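PDB 6MF4: cell cycle serine/threonine-protein kinase CDC5/MSD2 from Saccharomyces cerevisiae, which phosphorylates serine and threonine residues of proteins and is required for the cell cycle, acting in mitotic exit; its polo-box domain is the part present here. Local coordinates for residues A[59-64]-A[199-204]; A[225-230]-A[264-269]. All coordinates share one frame; numbering follows the deposited sequence.

Overall arrangement
Both contacts reach the antiparallel sheet of polo box 2, in its strands 200-205 and 228-232, yet their centres lie about 24 Å apart and their nearest atoms about 11 Å. Contact 1 is the more central in the chain but only partly buried: it lays helix 56-82 across a bulged strand, and its chemistry is that of leucine and isoleucine carbons against two arginines, with one water bridging helix and strand. Contact 2 lies farther out, its centre about 17 Å from that of the chain, but is mostly buried. It joins two pieces of polo box 2 through histidine, methionine and phenylalanine, with charged groups at its fringe.

Contact 1 (A[59-64]-A[199-204]); sequences LRILAS and FLRRYT
L62 is received by two neighbouring arginines at once, and this is the tightly packed part of the contact. Its CD2 lies 3.6 Å from R201 CB and also touches R201 CD; the leucine and arginine run alongside but point opposite ways. The other partner, R202, offers its flat end: L62 CB lies over a face of the guanidinium, 3.6 Å from R202 NH2, and L62 CD1 stands 3.7 Å above the guanidinium plane, offset toward its rim. R202 can do this because CG is anti to its backbone N and the chain then bends at CG-CD (chi3 63°), bringing the guanidinium face against the leucine.

Away from this leucine the packing thins. I61 CG2 sits over a face of the R201 guanidinium, 3.8 Å from R201 NH1, and both residues are partly exposed. L59 CD2 meets R202 NH1 obliquely, at 3.8 Å. Here a water takes over: it donates to L59 O at 2.7 Å and accepts from R202 NH1 at 3.1 Å, so a helical carbonyl that already receives A63 N gains a second donor. No direct hydrogen bond joins the two segments.

Two consecutive strand residues can face one helix because R201 and R202 form a classic beta bulge opposite E213, which also takes R202 NE in a salt bridge. The helix segment passes the strand at 9.9 Å between axes and an angle of 70°. W150 of strand 149-156 touches I61, L62 and R201, while I53 covers L59 and L62. Helix 56-82, probably the polo-cap helix of this family, thus rests on strand 200-205 of polo box 2 and also touches W150 in polo box 1.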
loop_
_atom_site.group_PDB
_atom_site.type_symbol
_atom_site.label_atom_id
_atom_site.label_comp_id
_atom_site.label_asym_id
_atom_site.label_seq_id
_atom_site.Cartn_x
_atom_site.Cartn_y
_atom_site.Cartn_z
ATOM N N LEU A 59 14.610 -2.692 -3.635
ATOM C CA LEU A 59 14.489 -1.305 -4.063
ATOM C C LEU A 59 14.177 -1.203 -5.560
ATOM O O LEU A 59 13.400 -0.334 -5.976
ATOM C CB LEU A 59 15.768 -0.523 -3.753
ATOM C CG LEU A 59 16.107 -0.177 -2.310
ATOM C CD1 LEU A 59 17.476 0.469 -2.250
ATOM C CD2 LEU A 59 15.050 0.755 -1.755
ATOM N N ARG A 60 14.782 -2.075 -6.367
ATOM C CA ARG A 60 14.499 -2.104 -7.803
ATOM C C ARG A 60 13.027 -2.403 -8.069
ATOM O O ARG A 60 12.384 -1.749 -8.895
ATOM C CB ARG A 60 15.363 -3.149 -8.519
ATOM C CG ARG A 60 16.784 -2.717 -8.794
ATOM C CD ARG A 60 17.379 -3.495 -9.964
ATOM N NE ARG A 60 17.470 -4.928 -9.697
ATOM C CZ ARG A 60 18.430 -5.491 -8.970
ATOM N NH1 ARG A 60 18.441 -6.803 -8.783
ATOM N NH2 ARG A 60 19.383 -4.742 -8.427
ATOM N N ILE A 61 12.507 -3.405 -7.370
ATOM C CA ILE A 61 11.120 -3.822 -7.526
ATOM C C ILE A 61 10.166 -2.700 -7.127
ATOM O O ILE A 61 9.199 -2.415 -7.835
ATOM C CB ILE A 61 10.830 -5.082 -6.686
ATOM C CG1 ILE A 61 11.633 -6.259 -7.244
ATOM C CG2 ILE A 61 9.339 -5.413 -6.685
ATOM C CD1 ILE A 61 11.668 -7.468 -6.331
ATOM N N LEU A 62 10.445 -2.066 -5.993
ATOM C CA LEU A 62 9.655 -0.929 -5.536
ATOM C C LEU A 62 9.649 0.204 -6.562
ATOM O O LEU A 62 8.594 0.760 -6.887
ATOM C CB LEU A 62 10.195 -0.416 -4.201
ATOM C CG LEU A 62 9.863 -1.286 -2.989
ATOM C CD1 LEU A 62 10.739 -0.923 -1.814
ATOM C CD2 LEU A 62 8.401 -1.121 -2.612
ATOM N N ALA A 63 10.829 0.543 -7.069
ATOM C CA ALA A 63 10.962 1.643 -8.016
ATOM C C ALA A 63 10.215 1.330 -9.307
ATOM O O ALA A 63 9.654 2.221 -9.946
ATOM C CB ALA A 63 12.427 1.923 -8.302
ATOM N N SER A 64 10.202 0.057 -9.684
ATOM C CA SER A 64 9.515 -0.370 -10.891
ATOM C C SER A 64 8.004 -0.162 -10.789
ATOM O O SER A 64 7.371 0.263 -11.753
ATOM C CB SER A 64 9.821 -1.839 -11.185
ATOM O OG SER A 64 9.180 -2.252 -12.375
ATOM N N PHE A 199 1.103 -7.355 1.876
ATOM C CA PHE A 199 1.784 -6.710 2.993
ATOM C C PHE A 199 2.353 -5.365 2.555
ATOM O O PHE A 199 2.406 -5.052 1.359
ATOM C CB PHE A 199 2.893 -7.608 3.563
ATOM C CG PHE A 199 4.120 -7.705 2.698
ATOM C CD1 PHE A 199 4.119 -8.477 1.551
ATOM C CD2 PHE A 199 5.287 -7.046 3.055
ATOM C CE1 PHE A 199 5.254 -8.576 0.761
ATOM C CE2 PHE A 199 6.423 -7.142 2.271
ATOM C CZ PHE A 199 6.403 -7.904 1.121
ATOM N N LEU A 200 2.764 -4.574 3.536
ATOM C CA LEU A 200 3.314 -3.249 3.290
ATOM C C LEU A 200 4.810 -3.335 3.015
ATOM O O LEU A 200 5.575 -3.764 3.871
ATOM C CB LEU A 200 3.052 -2.342 4.489
ATOM C CG LEU A 200 3.596 -0.917 4.419
ATOM C CD1 LEU A 200 2.883 -0.152 3.325
ATOM C CD2 LEU A 200 3.432 -0.230 5.768
ATOM N N ARG A 201 5.225 -2.930 1.821
ATOM C CA ARG A 201 6.636 -2.980 1.454
ATOM C C ARG A 201 7.388 -1.741 1.917
ATOM O O ARG A 201 8.523 -1.829 2.384
ATOM C CB ARG A 201 6.799 -3.114 -0.052
ATOM C CG ARG A 201 6.347 -4.429 -0.636
ATOM C CD ARG A 201 6.300 -4.300 -2.151
ATOM N NE ARG A 201 6.434 -5.583 -2.814
ATOM C CZ ARG A 201 6.338 -5.760 -4.126
ATOM N NH1 ARG A 201 6.092 -4.733 -4.931
ATOM N NH2 ARG A 201 6.476 -6.976 -4.629
ATOM N N ARG A 202 6.763 -0.581 1.755
ATOM C CA ARG A 202 7.406 0.676 2.108
ATOM C C ARG A 202 6.358 1.717 2.454
ATOM O O ARG A 202 5.304 1.784 1.821
ATOM C CB ARG A 202 8.294 1.171 0.960
ATOM C CG ARG A 202 9.046 2.469 1.261
ATOM C CD ARG A 202 10.179 2.717 0.272
ATOM N NE ARG A 202 9.704 2.884 -1.097
ATOM C CZ ARG A 202 10.489 2.895 -2.168
ATOM N NH1 ARG A 202 11.801 2.732 -2.039
ATOM N NH2 ARG A 202 9.961 3.046 -3.377
ATOM N N TYR A 203 6.643 2.502 3.487
ATOM C CA TYR A 203 5.843 3.678 3.793
ATOM C C TYR A 203 6.749 4.896 3.805
ATOM O O TYR A 203 7.941 4.787 4.090
ATOM C CB TYR A 203 5.127 3.539 5.133
ATOM C CG TYR A 203 6.057 3.575 6.322
ATOM C CD1 TYR A 203 6.435 4.782 6.899
ATOM C CD2 TYR A 203 6.560 2.403 6.865
ATOM C CE1 TYR A 203 7.288 4.819 7.980
ATOM C CE2 TYR A 203 7.411 2.430 7.953
ATOM C CZ TYR A 203 7.771 3.641 8.505
ATOM O OH TYR A 203 8.622 3.675 9.586
ATOM N N THR A 204 6.180 6.048 3.480
ATOM C CA THR A 204 6.904 7.307 3.557
ATOM C C THR A 204 5.986 8.376 4.107
ATOM O O THR A 204 4.873 8.565 3.616
ATOM C CB THR A 204 7.437 7.758 2.192
ATOM O OG1 THR A 204 8.169 6.688 1.584
ATOM C CG2 THR A 204 8.344 8.982 2.351
HETATM O O HOH W 1 13.027 2.052 -4.783
#

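Contact 2 (A[225-230]-A[264-269]); sequences DHHKMA and YPESNF
The H227 imidazole lies against the backbone of S267, whose CA stands over a face of the ring, 4.2 Å from its centroid and 13° off the normal, a CH-pi contact. E266 adds its CG, 3.9 Å from H227 NE2, approaching obliquely. The glutamate lies crosswise to the imidazole, and ring and carboxylate planes are 75° apart. Two residues along, M229 CE touches F269 CE1 at 3.7 Å. The M229 sulfur, SD, is 5.5 Å from the F269 ring centroid and also lies obliquely, a Met-aromatic contact made mainly through the methyl group; the bend at chi3 (50°) folds that methyl back to the ring.

A second shell fixes these groups. D225 OD1 accepts H227 N at 3.0 Å, from above the carboxylate plane, which makes an Asx turn ahead of strand 228-232. Its other oxygen, OD2, forms a salt bridge with K272, a charged tie between the strand side and helix 269-283. Y240 OH is bonded to H227 ND1 and helps to set the rotation of the imidazole. On the facing loop, Y264 O is gripped twice, by S267 OG at 2.6 Å and by S267 N at 3.1 Å, so the tight turn that presents the S267 CA is closed within its own segment. F269 opens helix 269-283, and L252, V255 and L256 of helix 252-258 line its ring.

What follows is a division of labour: directional bonds, within each segment and to Y240 and K272, set the groups, whereas no hydrogen bond runs between the two segments, and the meeting itself probably rests on van der Waals, CH-pi and Met-aromatic contact. The distant approach of H227 NE2 to E266 OE2, 4.8 Å, might slightly favour a protonated imidazole, although E266 is exposed and solvent would probably damp it.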
loop_
_atom_site.group_PDB
_atom_site.type_symbol
_atom_site.label_atom_id
_atom_site.label_comp_id
_atom_site.label_asym_id
_atom_site.label_seq_id
_atom_site.Cartn_x
_atom_site.Cartn_y
_atom_site.Cartn_z
ATOM N N ASP A 225 -6.314 15.968 5.445
ATOM C CA ASP A 225 -7.747 16.247 5.567
ATOM C C ASP A 225 -8.571 14.968 5.737
ATOM O O ASP A 225 -9.801 14.994 5.679
ATOM C CB ASP A 225 -8.237 17.032 4.344
ATOM C CG ASP A 225 -8.051 16.268 3.040
ATOM O OD1 ASP A 225 -7.473 15.163 3.072
ATOM O OD2 ASP A 225 -8.474 16.781 1.980
ATOM N N HIS A 226 -7.876 13.854 5.946
ATOM C CA HIS A 226 -8.500 12.551 6.166
ATOM C C HIS A 226 -9.229 12.034 4.930
ATOM O O HIS A 226 -9.944 11.031 5.000
ATOM C CB HIS A 226 -9.467 12.600 7.351
ATOM C CG HIS A 226 -9.626 11.281 8.044
ATOM N ND1 HIS A 226 -8.558 10.592 8.580
ATOM C CD2 HIS A 226 -10.720 10.519 8.276
ATOM C CE1 HIS A 226 -8.991 9.467 9.120
ATOM N NE2 HIS A 226 -10.298 9.398 8.946
ATOM N N HIS A 227 -9.058 12.717 3.803
ATOM C CA HIS A 227 -9.421 12.131 2.528
ATOM C C HIS A 227 -8.272 11.205 2.157
ATOM O O HIS A 227 -7.106 11.570 2.316
ATOM C CB HIS A 227 -9.653 13.194 1.448
ATOM C CG HIS A 227 -10.748 14.167 1.771
ATOM N ND1 HIS A 227 -12.077 13.804 1.807
ATOM C CD2 HIS A 227 -10.710 15.492 2.054
ATOM C CE1 HIS A 227 -12.813 14.864 2.106
ATOM N NE2 HIS A 227 -12.007 15.898 2.260
ATOM N N LYS A 228 -8.599 10.000 1.704
ATOM C CA LYS A 228 -7.586 9.052 1.269
ATOM C C LYS A 228 -7.860 8.625 -0.151
ATOM O O LYS A 228 -9.012 8.542 -0.585
ATOM C CB LYS A 228 -7.544 7.816 2.165
ATOM C CG LYS A 228 -7.641 8.090 3.639
ATOM C CD LYS A 228 -7.637 6.775 4.406
ATOM C CE LYS A 228 -8.091 6.955 5.836
ATOM N NZ LYS A 228 -7.664 8.258 6.388
ATOM N N MET A 229 -6.785 8.345 -0.870
ATOM C CA MET A 229 -6.886 7.863 -2.230
ATOM C C MET A 229 -5.940 6.697 -2.422
ATOM O O MET A 229 -4.806 6.719 -1.931
ATOM C CB MET A 229 -6.575 8.981 -3.219
ATOM C CG MET A 229 -7.670 10.035 -3.295
ATOM S SD MET A 229 -7.180 11.494 -4.232
ATOM C CE MET A 229 -6.524 10.750 -5.724
ATOM N N ALA A 230 -6.424 5.674 -3.115
ATOM C CA ALA A 230 -5.598 4.534 -3.476
ATOM C C ALA A 230 -5.550 4.399 -4.992
ATOM O O ALA A 230 -6.579 4.461 -5.660
ATOM C CB ALA A 230 -6.127 3.263 -2.840
ATOM N N TYR A 264 -17.868 14.282 -3.803
ATOM C CA TYR A 264 -16.940 14.909 -2.864
ATOM C C TYR A 264 -16.177 16.072 -3.490
ATOM O O TYR A 264 -14.961 16.003 -3.671
ATOM C CB TYR A 264 -15.967 13.862 -2.326
ATOM C CG TYR A 264 -16.671 12.772 -1.557
ATOM C CD1 TYR A 264 -16.955 12.925 -0.208
ATOM C CD2 TYR A 264 -17.077 11.602 -2.184
ATOM C CE1 TYR A 264 -17.608 11.939 0.500
ATOM C CE2 TYR A 264 -17.731 10.608 -1.484
ATOM C CZ TYR A 264 -17.997 10.784 -0.143
ATOM O OH TYR A 264 -18.648 9.798 0.562
ATOM N N PRO A 265 -16.896 17.156 -3.809
ATOM C CA PRO A 265 -16.292 18.341 -4.431
ATOM C C PRO A 265 -15.241 19.021 -3.552
ATOM O O PRO A 265 -14.464 19.823 -4.067
ATOM C CB PRO A 265 -17.489 19.270 -4.670
ATOM C CG PRO A 265 -18.603 18.727 -3.859
ATOM C CD PRO A 265 -18.355 17.278 -3.656
ATOM N N GLU A 266 -15.217 18.705 -2.259
ATOM C CA GLU A 266 -14.259 19.316 -1.342
ATOM C C GLU A 266 -12.936 18.566 -1.282
ATOM O O GLU A 266 -12.026 18.968 -0.556
ATOM C CB GLU A 266 -14.843 19.404 0.075
ATOM C CG GLU A 266 -14.975 18.073 0.827
ATOM C CD GLU A 266 -16.249 17.320 0.500
ATOM O OE1 GLU A 266 -16.851 17.583 -0.563
ATOM O OE2 GLU A 266 -16.649 16.462 1.315
ATOM N N SER A 267 -12.823 17.473 -2.027
ATOM C CA SER A 267 -11.670 16.596 -1.874
ATOM C C SER A 267 -10.443 17.115 -2.618
ATOM O O SER A 267 -9.350 16.593 -2.426
ATOM C CB SER A 267 -12.009 15.179 -2.345
ATOM O OG SER A 267 -12.492 15.180 -3.680
ATOM N N ASN A 268 -10.612 18.142 -3.449
ATOM C CA ASN A 268 -9.469 18.797 -4.085
ATOM C C ASN A 268 -8.619 17.804 -4.891
ATOM O O ASN A 268 -7.397 17.735 -4.748
ATOM C CB ASN A 268 -8.622 19.497 -3.015
ATOM C CG ASN A 268 -9.304 20.719 -2.440
ATOM O OD1 ASN A 268 -10.178 21.310 -3.074
ATOM N ND2 ASN A 268 -8.919 21.099 -1.226
ATOM N N PHE A 269 -9.286 17.042 -5.748
ATOM C CA PHE A 269 -8.660 15.920 -6.435
ATOM C C PHE A 269 -7.413 16.300 -7.238
ATOM O O PHE A 269 -6.408 15.588 -7.196
ATOM C CB PHE A 269 -9.681 15.247 -7.356
ATOM C CG PHE A 269 -9.073 14.274 -8.323
ATOM C CD1 PHE A 269 -8.654 13.023 -7.902
ATOM C CD2 PHE A 269 -8.927 14.611 -9.658
ATOM C CE1 PHE A 269 -8.092 12.126 -8.796
ATOM C CE2 PHE A 269 -8.367 13.723 -10.553
ATOM C CZ PHE A 269 -7.950 12.478 -10.123
#